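Local coordinates for protein NADP-dependent glyceraldehyde-3-phosphate dehydrogenase (Bacillus halodurans, PDB 3PRL) that probably catalyses the NADP-dependent, non-phosphorylating oxidation of glyceraldehyde 3-phosphate to 3-phosphoglycerate, at residues 10-20 with 193-203; 152-162 with 179-190. All coordinates share one frame; numbering follows the deposited sequence.

Contacts 1 and 2 build successive layers of the nucleotide-binding part of the chain, their centres about 14 Å apart. Contact 2 is nested in sequence within the loop that contact 1 closes: the N-terminal segment 10-20 comes first, then strand 144-159, helix 167-178 and strand 182-186, and finally helix 192-204, on which segment 10-20 lies. That helix follows directly on strand 182-186 and joins the two contacts. Val199 CG2, on the helix of contact 1, lies 3.7 Å from Phe185 CD2, on the strand of contact 2. The N-terminal segment thus packs outside a helix whose inner side rests on the sheet carrying NADP-binding residues.

Contact 1: residues 10-20 with 193-203; sequences FNANILRNGEW and LSGIKMVEALA
With its ring anti to the backbone N (chi1 -179°), Phe10 reaches across to helix 193-203, where Lys197, its chain bent at chi2 (-70°), lays its CE over one ring face, 3.8 Å from the centroid. This is a CH-pi contact, and Ala12 CB lies against the opposite face. Glu200 OE2 approaches the ring edge, 3.7 Å from Phe10 CZ, while the Phe10 and Leu193 side chains slide past each other in opposite directions, CD2 against CD2. A long aliphatic chain with a charged end suits Lys197 here: its methylenes pack on the ring and its NZ makes a long salt bridge with Glu200 OE2, 3.4 Å away.

Further along the helix, Trp20 spans about two turns, from Ile196 to Ala203. Its CZ3 meets Ile196 CG2, its CH2 lies 3.5 Å from Val199 CG1, its CZ2 is 3.6 Å from Glu200 CG, and the small Ala203 brings CB to the indole edge. Leu15 CD2 comes 3.9 Å from Val199 CG1, and Ile196 CD1 reaches Ala12 CB.

Cohesion is therefore chiefly apolar, two aromatic rings packing on aliphatic parts of the helix's side chains; the buried Asn13 O, 3.4 Å from Ile196 CG2, has no polar partner in the model, which is probably unfavourable.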
loop_
_atom_site.group_PDB
_atom_site.type_symbol
_atom_site.label_atom_id
_atom_site.label_comp_id
_atom_site.label_asym_id
_atom_site.label_seq_id
_atom_site.Cartn_x
_atom_site.Cartn_y
_atom_site.Cartn_z
ATOM N N PHE D 10 41.500 25.340 -1.275
ATOM C CA PHE D 10 40.329 25.036 -2.095
ATOM C C PHE D 10 39.461 26.272 -2.290
ATOM O O PHE D 10 38.493 26.508 -1.570
ATOM C CB PHE D 10 39.528 23.847 -1.525
ATOM C CG PHE D 10 38.317 23.459 -2.346
ATOM C CD1 PHE D 10 38.366 23.439 -3.743
ATOM C CD2 PHE D 10 37.137 23.079 -1.719
ATOM C CE1 PHE D 10 37.252 23.074 -4.496
ATOM C CE2 PHE D 10 36.016 22.700 -2.464
ATOM C CZ PHE D 10 36.074 22.699 -3.857
ATOM N N ASN D 11 39.853 27.076 -3.265
ATOM C CA ASN D 11 39.043 28.190 -3.689
ATOM C C ASN D 11 38.011 27.682 -4.687
ATOM O O ASN D 11 38.282 27.552 -5.883
ATOM C CB ASN D 11 39.938 29.297 -4.236
ATOM C CG ASN D 11 40.818 29.899 -3.150
ATOM O OD1 ASN D 11 40.313 30.356 -2.119
ATOM N ND2 ASN D 11 42.129 29.885 -3.362
ATOM N N ALA D 12 36.830 27.381 -4.151
ATOM C CA ALA D 12 35.779 26.667 -4.857
ATOM C C ALA D 12 34.891 27.580 -5.690
ATOM O O ALA D 12 34.633 28.733 -5.321
ATOM C CB ALA D 12 34.932 25.894 -3.866
ATOM N N ASN D 13 34.430 27.045 -6.815
ATOM C CA ASN D 13 33.429 27.706 -7.627
ATOM C C ASN D 13 32.028 27.101 -7.398
ATOM O O ASN D 13 31.890 26.011 -6.808
ATOM C CB ASN D 13 33.835 27.676 -9.103
ATOM C CG ASN D 13 34.727 28.876 -9.506
ATOM O OD1 ASN D 13 35.271 29.601 -8.659
ATOM N ND2 ASN D 13 34.870 29.077 -10.816
ATOM N N ILE D 14 31.001 27.831 -7.831
ATOM C CA ILE D 14 29.614 27.378 -7.733
ATOM C C ILE D 14 29.108 26.914 -9.083
ATOM O O ILE D 14 29.607 27.353 -10.119
ATOM C CB ILE D 14 28.649 28.473 -7.147
ATOM C CG1 ILE D 14 28.574 29.730 -8.036
ATOM C CG2 ILE D 14 29.039 28.829 -5.713
ATOM C CD1 ILE D 14 27.344 29.782 -8.946
ATOM N N LEU D 15 28.116 26.025 -9.051
ATOM C CA LEU D 15 27.478 25.511 -10.247
ATOM C C LEU D 15 26.212 26.279 -10.572
ATOM O O LEU D 15 25.287 26.355 -9.756
ATOM C CB LEU D 15 27.121 24.031 -10.064
ATOM C CG LEU D 15 26.472 23.288 -11.238
ATOM C CD1 LEU D 15 27.423 23.137 -12.427
ATOM C CD2 LEU D 15 26.008 21.926 -10.764
ATOM N N ARG D 16 26.193 26.838 -11.772
ATOM C CA ARG D 16 24.993 27.368 -12.390
ATOM C C ARG D 16 24.929 26.883 -13.843
ATOM O O ARG D 16 25.914 26.989 -14.576
ATOM C CB ARG D 16 24.987 28.894 -12.349
ATOM C CG ARG D 16 23.689 29.497 -12.882
ATOM C CD ARG D 16 23.688 31.022 -12.904
ATOM N NE ARG D 16 24.779 31.547 -13.724
ATOM C CZ ARG D 16 25.836 32.189 -13.246
ATOM N NH1 ARG D 16 26.777 32.616 -14.082
ATOM N NH2 ARG D 16 25.952 32.411 -11.941
ATOM N N ASN D 17 23.781 26.331 -14.239
ATOM C CA ASN D 17 23.508 25.931 -15.631
ATOM C C ASN D 17 24.568 25.034 -16.298
ATOM O O ASN D 17 24.842 25.156 -17.493
ATOM C CB ASN D 17 23.220 27.176 -16.489
ATOM C CG ASN D 17 22.021 27.971 -15.986
ATOM O OD1 ASN D 17 21.127 27.430 -15.335
ATOM N ND2 ASN D 17 21.990 29.260 -16.301
ATOM N N GLY D 18 25.163 24.138 -15.514
ATOM C CA GLY D 18 26.139 23.176 -16.038
ATOM C C GLY D 18 27.587 23.620 -15.955
ATOM O O GLY D 18 28.498 22.783 -15.930
ATOM N N GLU D 19 27.803 24.934 -15.906
ATOM C CA GLU D 19 29.158 25.487 -15.813
ATOM C C GLU D 19 29.547 25.924 -14.407
ATOM O O GLU D 19 28.811 26.663 -13.743
ATOM C CB GLU D 19 29.403 26.628 -16.821
ATOM C CG GLU D 19 28.161 27.317 -17.396
ATOM C CD GLU D 19 28.506 28.257 -18.550
ATOM O OE1 GLU D 19 28.946 29.402 -18.283
ATOM O OE2 GLU D 19 28.338 27.854 -19.723
ATOM N N TRP D 20 30.708 25.450 -13.965
ATOM C CA TRP D 20 31.295 25.879 -12.704
ATOM C C TRP D 20 31.821 27.295 -12.865
ATOM O O TRP D 20 32.841 27.523 -13.532
ATOM C CB TRP D 20 32.400 24.914 -12.278
ATOM C CG TRP D 20 31.840 23.576 -11.901
ATOM C CD1 TRP D 20 31.741 22.468 -12.698
ATOM C CD2 TRP D 20 31.252 23.219 -10.644
ATOM N NE1 TRP D 20 31.150 21.440 -12.005
ATOM C CE2 TRP D 20 30.837 21.875 -10.745
ATOM C CE3 TRP D 20 31.053 23.902 -9.437
ATOM C CZ2 TRP D 20 30.230 21.198 -9.685
ATOM C CZ3 TRP D 20 30.446 23.223 -8.382
ATOM C CH2 TRP D 20 30.046 21.885 -8.516
ATOM N N LEU D 193 32.282 23.992 1.399
ATOM C CA LEU D 193 33.306 23.294 0.592
ATOM C C LEU D 193 33.010 21.805 0.406
ATOM O O LEU D 193 33.165 21.271 -0.707
ATOM C CB LEU D 193 34.726 23.450 1.149
ATOM C CG LEU D 193 35.331 24.802 1.524
ATOM C CD1 LEU D 193 36.606 24.537 2.301
ATOM C CD2 LEU D 193 35.608 25.686 0.297
ATOM N N SER D 194 32.621 21.138 1.496
ATOM C CA SER D 194 32.261 19.721 1.445
ATOM C C SER D 194 31.039 19.503 0.552
ATOM O O SER D 194 31.048 18.621 -0.293
ATOM C CB SER D 194 32.038 19.134 2.841
ATOM O OG SER D 194 33.224 19.178 3.625
ATOM N N GLY D 195 30.000 20.315 0.730
ATOM C CA GLY D 195 28.847 20.282 -0.175
ATOM C C GLY D 195 29.189 20.576 -1.638
ATOM O O GLY D 195 28.572 20.005 -2.537
ATOM N N ILE D 196 30.152 21.464 -1.900
ATOM C CA ILE D 196 30.525 21.734 -3.292
ATOM C C ILE D 196 31.168 20.480 -3.891
ATOM O O ILE D 196 30.757 20.026 -4.965
ATOM C CB ILE D 196 31.377 23.028 -3.480
ATOM C CG1 ILE D 196 30.563 24.291 -3.119
ATOM C CG2 ILE D 196 31.831 23.170 -4.909
ATOM C CD1 ILE D 196 31.451 25.550 -2.881
ATOM N N LYS D 197 32.125 19.895 -3.168
ATOM C CA LYS D 197 32.751 18.629 -3.570
ATOM C C LYS D 197 31.725 17.520 -3.762
ATOM O O LYS D 197 31.848 16.722 -4.679
ATOM C CB LYS D 197 33.832 18.172 -2.573
ATOM C CG LYS D 197 35.153 18.909 -2.681
ATOM C CD LYS D 197 35.889 18.557 -3.964
ATOM C CE LYS D 197 37.095 19.448 -4.190
ATOM N NZ LYS D 197 37.573 19.318 -5.588
ATOM N N MET D 198 30.713 17.471 -2.903
ATOM C CA MET D 198 29.619 16.519 -3.112
ATOM C C MET D 198 28.935 16.750 -4.457
ATOM O O MET D 198 28.698 15.786 -5.212
ATOM C CB MET D 198 28.599 16.563 -1.983
ATOM C CG MET D 198 27.393 15.668 -2.219
ATOM S SD MET D 198 26.004 16.121 -1.194
ATOM C CE MET D 198 25.573 17.725 -1.891
ATOM N N VAL D 199 28.622 18.014 -4.752
ATOM C CA VAL D 199 27.908 18.385 -5.993
ATOM C C VAL D 199 28.740 18.125 -7.234
ATOM O O VAL D 199 28.215 17.725 -8.277
ATOM C CB VAL D 199 27.415 19.844 -5.964
ATOM C CG1 VAL D 199 27.132 20.384 -7.379
ATOM C CG2 VAL D 199 26.169 19.942 -5.120
ATOM N N GLU D 200 30.043 18.358 -7.117
ATOM C CA GLU D 200 30.995 18.049 -8.175
ATOM C C GLU D 200 30.859 16.616 -8.692
ATOM O O GLU D 200 30.848 16.384 -9.905
ATOM C CB GLU D 200 32.412 18.259 -7.665
ATOM C CG GLU D 200 32.851 19.711 -7.653
ATOM C CD GLU D 200 34.345 19.864 -7.467
ATOM O OE1 GLU D 200 35.112 19.024 -7.993
ATOM O OE2 GLU D 200 34.741 20.830 -6.789
ATOM N N ALA D 201 30.789 15.671 -7.755
ATOM C CA ALA D 201 30.585 14.256 -8.072
ATOM C C ALA D 201 29.290 14.025 -8.847
ATOM O O ALA D 201 29.236 13.150 -9.692
ATOM C CB ALA D 201 30.620 13.402 -6.794
ATOM N N LEU D 202 28.262 14.827 -8.576
ATOM C CA LEU D 202 26.967 14.721 -9.284
ATOM C C LEU D 202 27.105 15.214 -10.723
ATOM O O LEU D 202 26.537 14.635 -11.660
ATOM C CB LEU D 202 25.897 15.545 -8.559
ATOM C CG LEU D 202 24.414 15.161 -8.610
ATOM C CD1 LEU D 202 23.660 15.995 -7.599
ATOM C CD2 LEU D 202 23.801 15.333 -9.975
ATOM N N ALA D 203 27.851 16.303 -10.874
ATOM C CA ALA D 203 28.208 16.862 -12.173
ATOM C C ALA D 203 29.049 15.885 -12.987
ATOM O O ALA D 203 28.775 15.666 -14.164
ATOM C CB ALA D 203 28.965 18.188 -11.982
#

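Contact 2: residues 152-162 with 179-190; sequences PLGVVLAISPF and TGNTVVFKPATQ
Strands 155-159 and 182-186 run parallel, their axes approaching to 4.5 Å at an angle of 27°, and pair in unbroken register from Val155 with Thr182 to Ile159 with Lys186. The ladder alternates between the strands: Val156 N donates to Thr182 O at 2.7 Å, nearly straight, and Val184 N returns a bond to Val156 O.

Before the ladder, Asn181 OD1 takes Gly154 N at 2.9 Å and, more weakly, Leu153 N. Asparagine suits this place because its amide works both ways: OD1 secures the loop, while ND2 binds Met473 O and Ala176 O. Gly180, at positive phi, ends the preceding helix in a Schellman motif.

Beta-branched Val155, Thr182 and Val184 suit the extended strands; Val155 CG1 meets Val184 CG2 at 3.8 Å. The longer Leu157 reaches Val184 CG1 with CD1 on the same face. On the other face, the small Ala158 lies beside Val183 and Phe185. A chi1 of 65°, between backbone N and carbonyl carbon in projection, brings Ser160 OG to the Phe185 ring edge, 3.3 Å from CE1. A water is hydrogen-bonded to Ser160 OG, 3.0 Å away, and accepts from Ala188 N.

Helix 167-178 links the strands, making a beta-alpha-beta crossover characteristic of the Rossmann-like coenzyme domain of aldehyde dehydrogenases; Ser160, Phe162, Lys186 and Thr189, near the C-terminal strand ends, bind NADP.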
loop_
_atom_site.group_PDB
_atom_site.type_symbol
_atom_site.label_atom_id
_atom_site.label_comp_id
_atom_site.label_asym_id
_atom_site.label_seq_id
_atom_site.Cartn_x
_atom_site.Cartn_y
_atom_site.Cartn_z
ATOM N N PRO D 152 6.295 15.807 -9.713
ATOM C CA PRO D 152 7.186 16.757 -9.019
ATOM C C PRO D 152 6.493 18.094 -8.742
ATOM O O PRO D 152 5.576 18.477 -9.464
ATOM C CB PRO D 152 8.326 16.989 -10.018
ATOM C CG PRO D 152 7.951 16.242 -11.303
ATOM C CD PRO D 152 6.934 15.208 -10.901
ATOM N N LEU D 153 6.921 18.797 -7.696
ATOM C CA LEU D 153 6.382 20.125 -7.422
ATOM C C LEU D 153 7.036 21.206 -8.314
ATOM O O LEU D 153 6.369 22.176 -8.686
ATOM C CB LEU D 153 6.530 20.481 -5.926
ATOM C CG LEU D 153 5.958 19.559 -4.839
ATOM C CD1 LEU D 153 6.738 19.729 -3.536
ATOM C CD2 LEU D 153 4.451 19.800 -4.587
ATOM N N GLY D 154 8.315 21.031 -8.671
ATOM C CA GLY D 154 9.057 22.057 -9.432
ATOM C C GLY D 154 10.532 22.247 -9.065
ATOM O O GLY D 154 11.339 21.342 -9.219
ATOM N N VAL D 155 10.886 23.449 -8.619
ATOM C CA VAL D 155 12.227 23.728 -8.114
ATOM C C VAL D 155 12.210 23.662 -6.593
ATOM O O VAL D 155 11.418 24.361 -5.942
ATOM C CB VAL D 155 12.752 25.121 -8.591
ATOM C CG1 VAL D 155 14.141 25.381 -8.044
ATOM C CG2 VAL D 155 12.790 25.194 -10.110
ATOM N N VAL D 156 13.069 22.817 -6.031
ATOM C CA VAL D 156 13.135 22.599 -4.578
ATOM C C VAL D 156 14.340 23.302 -3.999
ATOM O O VAL D 156 15.457 23.150 -4.504
ATOM C CB VAL D 156 13.142 21.064 -4.210
ATOM C CG1 VAL D 156 13.537 20.801 -2.758
ATOM C CG2 VAL D 156 11.765 20.442 -4.486
ATOM N N LEU D 157 14.108 24.085 -2.945
ATOM C CA LEU D 157 15.198 24.739 -2.229
ATOM C C LEU D 157 15.617 23.864 -1.068
ATOM O O LEU D 157 14.811 23.579 -0.177
ATOM C CB LEU D 157 14.793 26.137 -1.732
ATOM C CG LEU D 157 15.911 26.844 -0.932
ATOM C CD1 LEU D 157 16.962 27.422 -1.860
ATOM C CD2 LEU D 157 15.360 27.915 -0.017
ATOM N N ALA D 158 16.864 23.409 -1.126
ATOM C CA ALA D 158 17.460 22.559 -0.108
ATOM C C ALA D 158 18.503 23.371 0.622
ATOM O O ALA D 158 19.453 23.891 0.004
ATOM C CB ALA D 158 18.109 21.332 -0.735
ATOM N N ILE D 159 18.315 23.486 1.935
ATOM C CA ILE D 159 19.205 24.262 2.786
ATOM C C ILE D 159 19.727 23.340 3.874
ATOM O O ILE D 159 18.974 22.898 4.737
ATOM C CB ILE D 159 18.487 25.476 3.427
ATOM C CG1 ILE D 159 17.474 26.100 2.450
ATOM C CG2 ILE D 159 19.535 26.510 3.960
ATOM C CD1 ILE D 159 16.371 26.926 3.164
ATOM N N SER D 160 21.016 23.051 3.817
ATOM C CA SER D 160 21.626 22.084 4.719
ATOM C C SER D 160 22.537 22.729 5.790
ATOM O O SER D 160 23.009 23.852 5.598
ATOM C CB SER D 160 22.358 21.005 3.910
ATOM O OG SER D 160 23.456 21.543 3.196
ATOM N N PRO D 161 22.783 22.008 6.912
ATOM C CA PRO D 161 23.542 22.515 8.063
ATOM C C PRO D 161 25.042 22.173 8.007
ATOM O O PRO D 161 25.482 21.544 7.051
ATOM C CB PRO D 161 22.889 21.775 9.226
ATOM C CG PRO D 161 22.551 20.427 8.639
ATOM C CD PRO D 161 22.412 20.592 7.122
ATOM N N PHE D 162 25.811 22.603 9.019
ATOM C CA PHE D 162 27.240 22.277 9.140
ATOM C C PHE D 162 27.429 20.882 9.751
ATOM O O PHE D 162 28.429 20.211 9.499
ATOM C CB PHE D 162 27.982 23.343 9.978
ATOM C CG PHE D 162 27.829 23.172 11.470
ATOM C CD1 PHE D 162 28.629 22.259 12.169
ATOM C CD2 PHE D 162 26.884 23.925 12.176
ATOM C CE1 PHE D 162 28.484 22.078 13.556
ATOM C CE2 PHE D 162 26.733 23.759 13.561
ATOM C CZ PHE D 162 27.548 22.821 14.252
ATOM N N THR D 179 12.541 12.331 -8.294
ATOM C CA THR D 179 11.081 12.425 -8.496
ATOM C C THR D 179 10.761 13.500 -9.515
ATOM O O THR D 179 9.587 13.790 -9.780
ATOM C CB THR D 179 10.298 12.706 -7.201
ATOM O OG1 THR D 179 10.633 14.001 -6.697
ATOM C CG2 THR D 179 10.572 11.635 -6.139
ATOM N N GLY D 180 11.806 14.103 -10.075
ATOM C CA GLY D 180 11.633 14.956 -11.237
ATOM C C GLY D 180 11.571 16.439 -10.966
ATOM O O GLY D 180 11.191 17.213 -11.845
ATOM N N ASN D 181 11.947 16.833 -9.749
ATOM C CA ASN D 181 12.122 18.249 -9.380
ATOM C C ASN D 181 13.527 18.678 -9.786
ATOM O O ASN D 181 14.339 17.845 -10.135
ATOM C CB ASN D 181 11.957 18.426 -7.863
ATOM C CG ASN D 181 10.570 18.018 -7.370
ATOM O OD1 ASN D 181 9.639 18.819 -7.417
ATOM N ND2 ASN D 181 10.434 16.769 -6.884
ATOM N N THR D 182 13.798 19.984 -9.754
ATOM C CA THR D 182 15.171 20.483 -9.817
ATOM C C THR D 182 15.544 21.122 -8.470
ATOM O O THR D 182 14.679 21.317 -7.610
ATOM C CB THR D 182 15.409 21.410 -11.028
ATOM O OG1 THR D 182 14.498 22.518 -10.988
ATOM C CG2 THR D 182 15.198 20.633 -12.319
ATOM N N VAL D 183 16.832 21.401 -8.273
ATOM C CA VAL D 183 17.304 21.867 -6.977
ATOM C C VAL D 183 18.101 23.163 -7.035
ATOM O O VAL D 183 19.026 23.341 -7.847
ATOM C CB VAL D 183 18.083 20.775 -6.197
ATOM C CG1 VAL D 183 18.666 21.341 -4.928
ATOM C CG2 VAL D 183 17.189 19.588 -5.846
ATOM N N VAL D 184 17.712 24.083 -6.160
ATOM C CA VAL D 184 18.602 25.154 -5.741
ATOM C C VAL D 184 19.169 24.740 -4.384
ATOM O O VAL D 184 18.419 24.573 -3.419
ATOM C CB VAL D 184 17.877 26.507 -5.702
ATOM C CG1 VAL D 184 18.789 27.587 -5.153
ATOM C CG2 VAL D 184 17.451 26.872 -7.094
ATOM N N PHE D 185 20.481 24.501 -4.354
ATOM C CA PHE D 185 21.198 24.017 -3.172
ATOM C C PHE D 185 21.968 25.139 -2.463
ATOM O O PHE D 185 22.880 25.743 -3.044
ATOM C CB PHE D 185 22.173 22.898 -3.560
ATOM C CG PHE D 185 23.013 22.359 -2.394
ATOM C CD1 PHE D 185 22.453 22.183 -1.120
ATOM C CD2 PHE D 185 24.356 22.008 -2.584
ATOM C CE1 PHE D 185 23.201 21.704 -0.050
ATOM C CE2 PHE D 185 25.116 21.503 -1.517
ATOM C CZ PHE D 185 24.539 21.351 -0.246
ATOM N N LYS D 186 21.599 25.400 -1.212
ATOM C CA LYS D 186 22.344 26.352 -0.354
ATOM C C LYS D 186 22.948 25.664 0.869
ATOM O O LYS D 186 22.240 25.451 1.850
ATOM C CB LYS D 186 21.450 27.534 0.080
ATOM C CG LYS D 186 22.141 28.604 1.000
ATOM C CD LYS D 186 23.592 28.899 0.581
ATOM C CE LYS D 186 24.471 29.368 1.739
ATOM N NZ LYS D 186 25.908 28.963 1.536
ATOM N N PRO D 187 24.265 25.328 0.823
ATOM C CA PRO D 187 24.894 24.712 2.007
ATOM C C PRO D 187 25.058 25.702 3.147
ATOM O O PRO D 187 25.078 26.890 2.904
ATOM C CB PRO D 187 26.291 24.307 1.502
ATOM C CG PRO D 187 26.535 25.134 0.302
ATOM C CD PRO D 187 25.198 25.406 -0.317
ATOM N N ALA D 188 25.177 25.226 4.384
ATOM C CA ALA D 188 25.690 26.089 5.435
ATOM C C ALA D 188 27.067 26.569 4.965
ATOM O O ALA D 188 27.825 25.802 4.338
ATOM C CB ALA D 188 25.810 25.329 6.733
ATOM N N THR D 189 27.395 27.823 5.243
ATOM C CA THR D 189 28.672 28.378 4.778
ATOM C C THR D 189 29.848 27.589 5.360
ATOM O O THR D 189 30.814 27.261 4.651
ATOM C CB THR D 189 28.786 29.904 5.045
ATOM O OG1 THR D 189 27.942 30.600 4.124
ATOM C CG2 THR D 189 30.242 30.405 4.853
ATOM N N GLN D 190 29.769 27.284 6.654
ATOM C CA GLN D 190 30.685 26.320 7.228
ATOM C C GLN D 190 30.147 24.937 6.836
ATOM O O GLN D 190 29.180 24.448 7.426
ATOM C CB GLN D 190 30.797 26.492 8.748
ATOM C CG GLN D 190 32.125 25.976 9.335
ATOM C CD GLN D 190 33.346 26.710 8.800
ATOM O OE1 GLN D 190 33.349 27.938 8.700
ATOM N NE2 GLN D 190 34.398 25.956 8.459
HETATM O O HOH W 1 25.884 22.593 4.506
#